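Local coordinates for 3-oxo-tetronate kinase (Cupriavidus necator, PDB 5DMH), which catalyses the ATP-dependent phosphorylation of 3-oxo-tetronate to 3-oxo-tetronate 4-phosphate, at residues G173-P178 and A295-N300; H177-M182 and L360-A365; A320-E325 and G366-Q371. All blocks are in the same frame, centred on the assembly; numbering follows the deposited sequence.

Interaction 1 of 3, residues G173-P178 and A295-N300; sequences GMEHHP and ASRATN. With ADP (adenosine-5'-diphosphate), chain C.
The guanidinium of Arg-297 lays one face over Gly-173, its NH2 lying 3.3 Å from Gly-173 CA, while water 3 sits at its edge, in the plane. The imidazole of His-177 has Pro-178 CD against one face, offset toward the rim, and meets the ADP β-phosphate at its edge: NE2 donates to ADP O3B in its plane over 2.6 Å, almost straight at 174°. With CG anti to the backbone N (chi1 -167°), the ring reaches into the nucleotide site. Pro-178 follows, its CG 3.8 Å from Ala-295 CB and also in contact with the ribose O4' of ADP.

These residues join a loop of the sugar-binding N-terminal domain to the start of helix 297-308 in the nucleotide-binding domain. Ser-296 is the N-cap of that helix, accepting from Thr-299 N at OG over 2.9 Å, and Ser-296 O takes both Asn-300 N and Asn-300 ND2. Arg-297, extended from CG to NE, spans the gap; Gly-173 has a positive phi of 109° that suits a glycine, and its N-H is held by Glu-175 OE1.

The polar link runs mainly through water. Glu-175 OE2 lies 4.5 Å from Arg-297 NH2, beyond a salt bridge, and water 1 joins the two, its bond to the arginine weak. Water 3 accepts from Arg-297 NE and also bonds His-176 ND1; water 2 lies within bonding distance of His-176 O and Ala-295 O. Direct touches are few, whereas the β-phosphate takes a short, nearly straight bond from His-177 NE2.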
# COMPACT_ATOMS: atom_id res chain seq x y z
N GLY A 173 12.84 -1.98 13.05
CA GLY A 173 11.71 -2.83 13.35
C GLY A 173 11.32 -3.72 12.16
O GLY A 173 10.70 -4.77 12.36
N MSE A 174 11.65 -3.32 10.93
CA MSE A 174 11.31 -4.12 9.74
C MSE A 174 12.09 -5.43 9.68
O MSE A 174 11.69 -6.37 9.02
CB MSE A 174 11.50 -3.32 8.44
CG MSE A 174 10.38 -2.35 8.18
SE MSE A 174 8.60 -3.22 8.09
CE MSE A 174 8.91 -4.32 6.54
N GLU A 175 13.18 -5.50 10.43
CA GLU A 175 13.93 -6.74 10.51
C GLU A 175 13.10 -7.80 11.20
O GLU A 175 13.45 -8.97 11.15
CB GLU A 175 15.29 -6.53 11.21
CG GLU A 175 15.22 -6.24 12.66
CD GLU A 175 15.03 -4.78 13.01
OE1 GLU A 175 14.50 -3.98 12.20
OE2 GLU A 175 15.41 -4.43 14.17
N HIS A 176 12.01 -7.38 11.86
CA HIS A 176 11.10 -8.31 12.52
C HIS A 176 9.72 -8.43 11.85
O HIS A 176 8.79 -8.98 12.45
CB HIS A 176 10.89 -7.90 13.98
CG HIS A 176 12.15 -7.94 14.77
ND1 HIS A 176 12.63 -6.86 15.49
CD2 HIS A 176 13.06 -8.94 14.95
CE1 HIS A 176 13.77 -7.19 16.07
NE2 HIS A 176 14.04 -8.45 15.77
N HIS A 177 9.57 -7.95 10.63
CA HIS A 177 8.27 -8.13 9.95
C HIS A 177 7.92 -9.62 9.87
O HIS A 177 8.77 -10.44 9.56
CB HIS A 177 8.28 -7.49 8.57
CG HIS A 177 6.92 -7.37 7.96
ND1 HIS A 177 6.31 -8.41 7.29
CD2 HIS A 177 6.02 -6.35 7.94
CE1 HIS A 177 5.12 -8.05 6.88
NE2 HIS A 177 4.91 -6.80 7.26
N PRO A 178 6.66 -10.00 10.14
CA PRO A 178 6.32 -11.44 10.18
C PRO A 178 6.51 -12.21 8.88
O PRO A 178 6.84 -13.41 8.91
CB PRO A 178 4.82 -11.45 10.54
CG PRO A 178 4.47 -10.06 10.95
CD PRO A 178 5.50 -9.13 10.40
N ALA A 295 1.40 -6.64 12.75
CA ALA A 295 2.20 -6.85 13.95
C ALA A 295 3.25 -5.75 14.19
O ALA A 295 4.21 -5.94 14.94
CB ALA A 295 2.91 -8.18 13.86
N SER A 296 3.07 -4.61 13.53
CA SER A 296 4.06 -3.54 13.57
C SER A 296 4.06 -2.87 14.92
O SER A 296 3.12 -2.98 15.71
CB SER A 296 3.74 -2.51 12.52
OG SER A 296 2.61 -1.77 12.94
N ARG A 297 5.14 -2.14 15.19
CA ARG A 297 5.22 -1.35 16.39
C ARG A 297 4.13 -0.31 16.45
O ARG A 297 3.52 -0.13 17.50
CB ARG A 297 6.58 -0.67 16.45
CG ARG A 297 7.68 -1.59 16.89
CD ARG A 297 8.98 -0.81 17.04
NE ARG A 297 10.15 -1.64 16.79
CZ ARG A 297 11.38 -1.18 16.67
NH1 ARG A 297 11.61 0.12 16.75
NH2 ARG A 297 12.39 -2.02 16.45
N ALA A 298 3.86 0.34 15.33
CA ALA A 298 2.80 1.34 15.27
C ALA A 298 1.44 0.71 15.62
O ALA A 298 0.69 1.23 16.45
CB ALA A 298 2.74 1.95 13.90
N THR A 299 1.15 -0.45 15.04
CA THR A 299 -0.11 -1.12 15.30
C THR A 299 -0.16 -1.64 16.75
O THR A 299 -1.22 -1.56 17.39
CB THR A 299 -0.42 -2.26 14.31
OG1 THR A 299 -0.38 -1.76 12.97
CG2 THR A 299 -1.78 -2.82 14.55
N ASN A 300 0.95 -2.14 17.28
CA ASN A 300 0.99 -2.53 18.70
C ASN A 300 0.64 -1.34 19.58
O ASN A 300 -0.14 -1.47 20.56
CB ASN A 300 2.32 -3.21 19.09
CG ASN A 300 2.31 -4.72 18.81
OD1 ASN A 300 1.86 -5.51 19.63
ND2 ASN A 300 2.81 -5.11 17.65
PB ADP C . 1.74 -4.76 7.64
O1B ADP C . 0.93 -3.66 6.97
O2B ADP C . 2.16 -4.35 9.04
O3B ADP C . 2.87 -5.29 6.78
PA ADP C . 0.08 -7.08 7.00
O1A ADP C . -1.33 -7.29 7.38
O2A ADP C . 0.49 -6.80 5.60
O3A ADP C . 0.69 -5.95 8.00
O5' ADP C . 0.97 -8.37 7.38
C5' ADP C . 0.98 -8.92 8.69
C4' ADP C . 0.99 -10.44 8.58
O4' ADP C . 1.35 -11.00 9.83
C3' ADP C . -0.38 -10.99 8.22
O3' ADP C . -0.27 -12.15 7.37
C2' ADP C . -0.92 -11.37 9.56
O2' ADP C . -2.00 -12.28 9.48
C1' ADP C . 0.33 -11.91 10.22
N9 ADP C . 0.16 -11.92 11.67
C8 ADP C . -0.42 -10.97 12.44
N7 ADP C . -0.43 -11.33 13.73
C5 ADP C . 0.16 -12.55 13.79
C6 ADP C . 0.45 -13.51 14.85
N6 ADP C . 0.11 -13.17 16.11
N1 ADP C . 1.08 -14.66 14.52
C2 ADP C . 1.42 -14.95 13.25
N3 ADP C . 1.17 -14.13 12.20
C4 ADP C . 0.54 -12.94 12.43
O HOH W 1 14.72 -2.56 15.99
O HOH W 2 6.97 -6.85 13.81
O HOH W 3 10.39 -4.67 16.31

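Interaction 2 of 3, residues H177-M182 and L360-A365; sequences HPLTPM and LGVERA. With ADP (adenosine-5'-diphosphate), chain C.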
# COMPACT_ATOMS: atom_id res chain seq x y z
N HIS A 177 9.57 -7.95 10.63
CA HIS A 177 8.27 -8.13 9.95
C HIS A 177 7.92 -9.62 9.87
O HIS A 177 8.77 -10.44 9.56
CB HIS A 177 8.28 -7.49 8.57
CG HIS A 177 6.92 -7.37 7.96
ND1 HIS A 177 6.31 -8.41 7.29
CD2 HIS A 177 6.02 -6.35 7.94
CE1 HIS A 177 5.12 -8.05 6.88
NE2 HIS A 177 4.91 -6.80 7.26
N PRO A 178 6.66 -10.00 10.14
CA PRO A 178 6.32 -11.44 10.18
C PRO A 178 6.51 -12.21 8.88
O PRO A 178 6.84 -13.41 8.91
CB PRO A 178 4.82 -11.45 10.54
CG PRO A 178 4.47 -10.06 10.95
CD PRO A 178 5.50 -9.13 10.40
N LEU A 179 6.27 -11.54 7.76
CA LEU A 179 6.32 -12.13 6.43
C LEU A 179 7.55 -11.81 5.58
O LEU A 179 8.05 -12.70 4.87
CB LEU A 179 5.11 -11.65 5.64
CG LEU A 179 3.80 -12.44 5.69
CD1 LEU A 179 3.61 -13.20 6.95
CD2 LEU A 179 2.61 -11.53 5.36
N THR A 180 7.98 -10.55 5.58
CA THR A 180 9.13 -10.10 4.82
C THR A 180 10.10 -9.34 5.73
O THR A 180 10.20 -8.11 5.65
CB THR A 180 8.72 -9.20 3.65
OG1 THR A 180 7.94 -8.11 4.12
CG2 THR A 180 7.91 -9.98 2.64
N PRO A 181 10.80 -10.08 6.60
CA PRO A 181 11.79 -9.42 7.44
C PRO A 181 12.87 -8.80 6.55
O PRO A 181 13.42 -9.50 5.69
CB PRO A 181 12.33 -10.55 8.32
CG PRO A 181 12.07 -11.81 7.54
CD PRO A 181 10.83 -11.54 6.76
N MSE A 182 13.17 -7.53 6.78
CA MSE A 182 14.16 -6.80 5.98
C MSE A 182 15.42 -6.66 6.79
O MSE A 182 15.49 -5.86 7.72
CB MSE A 182 13.58 -5.44 5.60
CG MSE A 182 12.19 -5.53 5.03
SE MSE A 182 12.12 -6.64 3.38
CE MSE A 182 13.17 -5.44 2.28
N LEU A 360 3.30 -23.26 13.62
CA LEU A 360 2.36 -23.38 12.50
C LEU A 360 2.97 -23.20 11.09
O LEU A 360 2.40 -23.64 10.10
CB LEU A 360 1.21 -22.37 12.65
CG LEU A 360 0.29 -22.37 13.89
CD1 LEU A 360 -0.74 -21.26 13.76
CD2 LEU A 360 -0.42 -23.71 14.08
N GLY A 361 4.11 -22.50 11.01
CA GLY A 361 4.66 -22.03 9.76
C GLY A 361 4.29 -20.57 9.49
O GLY A 361 3.23 -20.12 9.91
N VAL A 362 5.14 -19.83 8.78
CA VAL A 362 4.91 -18.41 8.56
C VAL A 362 3.68 -18.15 7.70
O VAL A 362 2.78 -17.38 8.07
CB VAL A 362 6.18 -17.76 7.90
CG1 VAL A 362 5.92 -16.35 7.43
CG2 VAL A 362 7.38 -17.83 8.88
N GLU A 363 3.62 -18.79 6.54
CA GLU A 363 2.49 -18.55 5.64
C GLU A 363 1.16 -19.05 6.24
O GLU A 363 0.16 -18.35 6.17
CB GLU A 363 2.72 -19.22 4.28
CG GLU A 363 1.60 -18.92 3.30
CD GLU A 363 1.89 -19.43 1.90
OE1 GLU A 363 2.22 -18.61 1.03
OE2 GLU A 363 1.78 -20.65 1.68
N ARG A 364 1.16 -20.24 6.83
CA ARG A 364 -0.06 -20.80 7.41
C ARG A 364 -0.62 -19.90 8.52
O ARG A 364 -1.82 -19.59 8.51
CB ARG A 364 0.13 -22.23 7.92
CG ARG A 364 -1.22 -22.90 8.10
CD ARG A 364 -1.20 -24.18 8.89
NE ARG A 364 -2.58 -24.59 9.14
CZ ARG A 364 -2.95 -25.46 10.08
NH1 ARG A 364 -2.05 -26.02 10.87
NH2 ARG A 364 -4.22 -25.75 10.22
N ALA A 365 0.23 -19.45 9.43
CA ALA A 365 -0.24 -18.58 10.51
C ALA A 365 -0.78 -17.28 9.98
O ALA A 365 -1.81 -16.79 10.43
CB ALA A 365 0.86 -18.32 11.53
PB ADP C . 1.74 -4.76 7.64
O1B ADP C . 0.93 -3.66 6.97
O2B ADP C . 2.16 -4.35 9.04
O3B ADP C . 2.87 -5.29 6.78
PA ADP C . 0.08 -7.08 7.00
O1A ADP C . -1.33 -7.29 7.38
O2A ADP C . 0.49 -6.80 5.60
O3A ADP C . 0.69 -5.95 8.00
O5' ADP C . 0.97 -8.37 7.38
C5' ADP C . 0.98 -8.92 8.69
C4' ADP C . 0.99 -10.44 8.58
O4' ADP C . 1.35 -11.00 9.83
C3' ADP C . -0.38 -10.99 8.22
O3' ADP C . -0.27 -12.15 7.37
C2' ADP C . -0.92 -11.37 9.56
O2' ADP C . -2.00 -12.28 9.48
C1' ADP C . 0.33 -11.91 10.22
N9 ADP C . 0.16 -11.92 11.67
C8 ADP C . -0.42 -10.97 12.44
N7 ADP C . -0.43 -11.33 13.73
C5 ADP C . 0.16 -12.55 13.79
C6 ADP C . 0.45 -13.51 14.85
N6 ADP C . 0.11 -13.17 16.11
N1 ADP C . 1.08 -14.66 14.52
C2 ADP C . 1.42 -14.95 13.25
N3 ADP C . 1.17 -14.13 12.20
C4 ADP C . 0.54 -12.94 12.43
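Leu-179 and Val-362 bring the two backbones closest, with CA atoms 6.8 Å apart, where an irregular loop of the sugar-binding domain passes the first turn of helix 362-382. That turn belongs to the nucleotide-binding domain, so the contact is a second interdomain seam, beside the ribose of the bound ADP. Gly-361, with positive phi, both leaves the preceding helix and stands at the N-cap of the next one; Ala-365 N then bonds back to Gly-361 O.

Val-362 carries its side of the seam through one methyl. With CG1 anti to the backbone N (chi1 170°), that branch is directed at the loop, where it meets Pro-178 O at 3.4 Å and Leu-179 CD1 at 3.9 Å. The carbonyl has a polar partner as well, Gln-357 NE2 from helix 350-360. The leucine and valine side chains cross obliquely. In Leu-179, CD1 meets the valine and also comes near the ribose, while CD2 lies closer to it, 3.6 Å from ADP O3'. Ala-365, one turn further along the helix, sets its CB near the adenine at C2, so both sides of the seam help to line the nucleotide pocket.

The loop also fixes the rotation of the histidine that binds the phosphate. His-177 ND1 accepts from two successive backbone N-H groups, Leu-179 N and Thr-180 N, each tilted from the ring plane by just over 25°. The bond from Thr-180 N to His-177 ND1 is 3.2 Å long and practically linear, at 178°.

Interaction 3 of 3, residues A320-E325 and G366-Q371; sequences ALARGE and GHLVEQ. With ADP (adenosine-5'-diphosphate), chain C.
Helix 362-382, which carries the ribose-binding residues of the ADP pocket, is packed on its far flank by the short helix 318-322. Leu-321 and Leu-368 form the centre of this packing, their CA atoms 6.5 Å apart. With CG anti to the carbonyl carbon (chi1 -67°), Leu-321 sends CD1 over the backbone of the longer helix, 3.5 Å from Leu-368 O and 4.1 Å from Leu-368 CB, and continues to Val-369, where it lies near CA and CG2. Leu-368 answers with its own CD1, placed 3.9 Å from Ala-322 CB.

Both helices belong to the nucleotide-binding C-terminal domain. The shorter one closes in a Schellman motif, with Gly-324 at positive phi and Glu-325 N and Gly-324 N bonding back to Ala-320 O and Leu-321 O. Across this turn, Arg-323 NE makes a salt bridge to Glu-325 OE2.

Away from the leucines, helix 362-382 meets the ribose. ADP O2' donates to Gly-366 O and packs against Val-369 CB, so Val-369 touches Leu-321 and nucleotide alike. The absence of a side chain at Gly-366 leaves room for ADP O3'. Glu-370, extended beyond CG, accepts from ADP O3' at OE2 over 2.7 Å, and its OE1 pairs with Lys-84 in a salt bridge that probably steadies the carboxylate and favours its charged form.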
# COMPACT_ATOMS: atom_id res chain seq x y z
N ALA A 320 -5.38 -21.13 18.32
CA ALA A 320 -6.79 -21.53 18.41
C ALA A 320 -7.43 -21.69 17.03
O ALA A 320 -8.21 -22.63 16.80
CB ALA A 320 -7.58 -20.52 19.23
N LEU A 321 -7.09 -20.79 16.11
CA LEU A 321 -7.52 -20.92 14.72
C LEU A 321 -7.07 -22.24 14.10
O LEU A 321 -7.87 -22.95 13.49
CB LEU A 321 -7.00 -19.74 13.86
CG LEU A 321 -7.59 -18.37 14.20
CD1 LEU A 321 -6.91 -17.25 13.43
CD2 LEU A 321 -9.11 -18.31 13.98
N ALA A 322 -5.80 -22.59 14.29
CA ALA A 322 -5.25 -23.83 13.76
C ALA A 322 -5.89 -25.06 14.38
O ALA A 322 -6.04 -26.06 13.70
CB ALA A 322 -3.71 -23.86 13.94
N ARG A 323 -6.29 -24.99 15.66
CA ARG A 323 -7.01 -26.11 16.30
C ARG A 323 -8.48 -26.17 15.87
O ARG A 323 -9.21 -27.09 16.25
CB ARG A 323 -6.98 -25.99 17.83
CG ARG A 323 -5.61 -26.14 18.47
CD ARG A 323 -5.73 -26.24 19.98
NE ARG A 323 -6.16 -24.99 20.62
CZ ARG A 323 -5.34 -24.05 21.10
NH1 ARG A 323 -4.03 -24.20 21.02
NH2 ARG A 323 -5.83 -22.95 21.66
N GLY A 324 -8.92 -25.18 15.11
CA GLY A 324 -10.26 -25.13 14.59
C GLY A 324 -11.28 -24.71 15.62
O GLY A 324 -12.45 -25.07 15.51
N GLU A 325 -10.84 -23.96 16.62
CA GLU A 325 -11.77 -23.41 17.58
C GLU A 325 -12.53 -22.26 16.92
O GLU A 325 -12.06 -21.67 15.94
CB GLU A 325 -11.05 -22.99 18.85
CG GLU A 325 -10.43 -24.18 19.58
CD GLU A 325 -9.47 -23.77 20.67
OE1 GLU A 325 -9.52 -22.60 21.10
OE2 GLU A 325 -8.67 -24.63 21.11
N GLY A 366 -0.07 -16.70 9.01
CA GLY A 366 -0.44 -15.41 8.48
C GLY A 366 -1.79 -15.52 7.80
O GLY A 366 -2.64 -14.67 7.99
N HIS A 367 -1.98 -16.57 7.02
CA HIS A 367 -3.25 -16.75 6.30
C HIS A 367 -4.43 -17.09 7.23
O HIS A 367 -5.55 -16.59 7.01
CB HIS A 367 -3.10 -17.74 5.15
CG HIS A 367 -2.37 -17.17 3.97
ND1 HIS A 367 -1.97 -17.94 2.89
CD2 HIS A 367 -1.95 -15.91 3.71
CE1 HIS A 367 -1.34 -17.17 2.02
NE2 HIS A 367 -1.31 -15.94 2.49
N LEU A 368 -4.21 -17.89 8.28
CA LEU A 368 -5.29 -18.14 9.24
C LEU A 368 -5.79 -16.83 9.84
O LEU A 368 -7.00 -16.59 9.96
CB LEU A 368 -4.83 -19.07 10.36
CG LEU A 368 -4.68 -20.53 9.97
CD1 LEU A 368 -3.81 -21.33 10.96
CD2 LEU A 368 -6.07 -21.18 9.82
N VAL A 369 -4.87 -15.96 10.23
CA VAL A 369 -5.26 -14.70 10.82
C VAL A 369 -6.01 -13.79 9.84
O VAL A 369 -7.03 -13.22 10.18
CB VAL A 369 -4.06 -13.95 11.42
CG1 VAL A 369 -4.46 -12.50 11.83
CG2 VAL A 369 -3.46 -14.76 12.59
N GLU A 370 -5.48 -13.66 8.61
CA GLU A 370 -6.12 -12.89 7.57
C GLU A 370 -7.53 -13.40 7.33
O GLU A 370 -8.46 -12.61 7.24
CB GLU A 370 -5.30 -12.96 6.26
CG GLU A 370 -3.97 -12.21 6.31
CD GLU A 370 -3.12 -12.39 5.07
OE1 GLU A 370 -3.68 -12.74 4.01
OE2 GLU A 370 -1.88 -12.23 5.18
N GLN A 371 -7.67 -14.72 7.22
CA GLN A 371 -8.97 -15.35 6.91
C GLN A 371 -9.99 -15.08 8.01
O GLN A 371 -11.18 -14.87 7.75
CB GLN A 371 -8.79 -16.85 6.76
CG GLN A 371 -8.13 -17.27 5.46
CD GLN A 371 -7.85 -18.78 5.41
OE1 GLN A 371 -8.54 -19.58 6.06
NE2 GLN A 371 -6.83 -19.16 4.64
PB ADP C . 1.74 -4.76 7.64
O1B ADP C . 0.93 -3.66 6.97
O2B ADP C . 2.16 -4.35 9.04
O3B ADP C . 2.87 -5.29 6.78
PA ADP C . 0.08 -7.08 7.00
O1A ADP C . -1.33 -7.29 7.38
O2A ADP C . 0.49 -6.80 5.60
O3A ADP C . 0.69 -5.95 8.00
O5' ADP C . 0.97 -8.37 7.38
C5' ADP C . 0.98 -8.92 8.69
C4' ADP C . 0.99 -10.44 8.58
O4' ADP C . 1.35 -11.00 9.83
C3' ADP C . -0.38 -10.99 8.22
O3' ADP C . -0.27 -12.15 7.37
C2' ADP C . -0.92 -11.37 9.56
O2' ADP C . -2.00 -12.28 9.48
C1' ADP C . 0.33 -11.91 10.22
N9 ADP C . 0.16 -11.92 11.67
C8 ADP C . -0.42 -10.97 12.44
N7 ADP C . -0.43 -11.33 13.73
C5 ADP C . 0.16 -12.55 13.79
C6 ADP C . 0.45 -13.51 14.85
N6 ADP C . 0.11 -13.17 16.11
N1 ADP C . 1.08 -14.66 14.52
C2 ADP C . 1.42 -14.95 13.25
N3 ADP C . 1.17 -14.13 12.20
C4 ADP C . 0.54 -12.94 12.43

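In the fold
All three interactions border the one ADP, and together they follow it from β-phosphate to ribose and adenine. Interactions 1 and 2 start from the same loop and share His-177 and Pro-178; their centres are 12 Å apart, and Met-174 O and Met-182 N, 2.9 Å apart, probably hydrogen-bond across the loop. Interactions 2 and 3 share helix 362-382, with centres 14 Å apart, and touch where Leu-360 CD1 packs on Leu-368 CD1 at 4.2 Å. Interactions 1 and 3 do not touch, their nearest atoms being about 7 Å apart. The first two join the sugar-binding and nucleotide-binding domains; the third lies wholly within the latter.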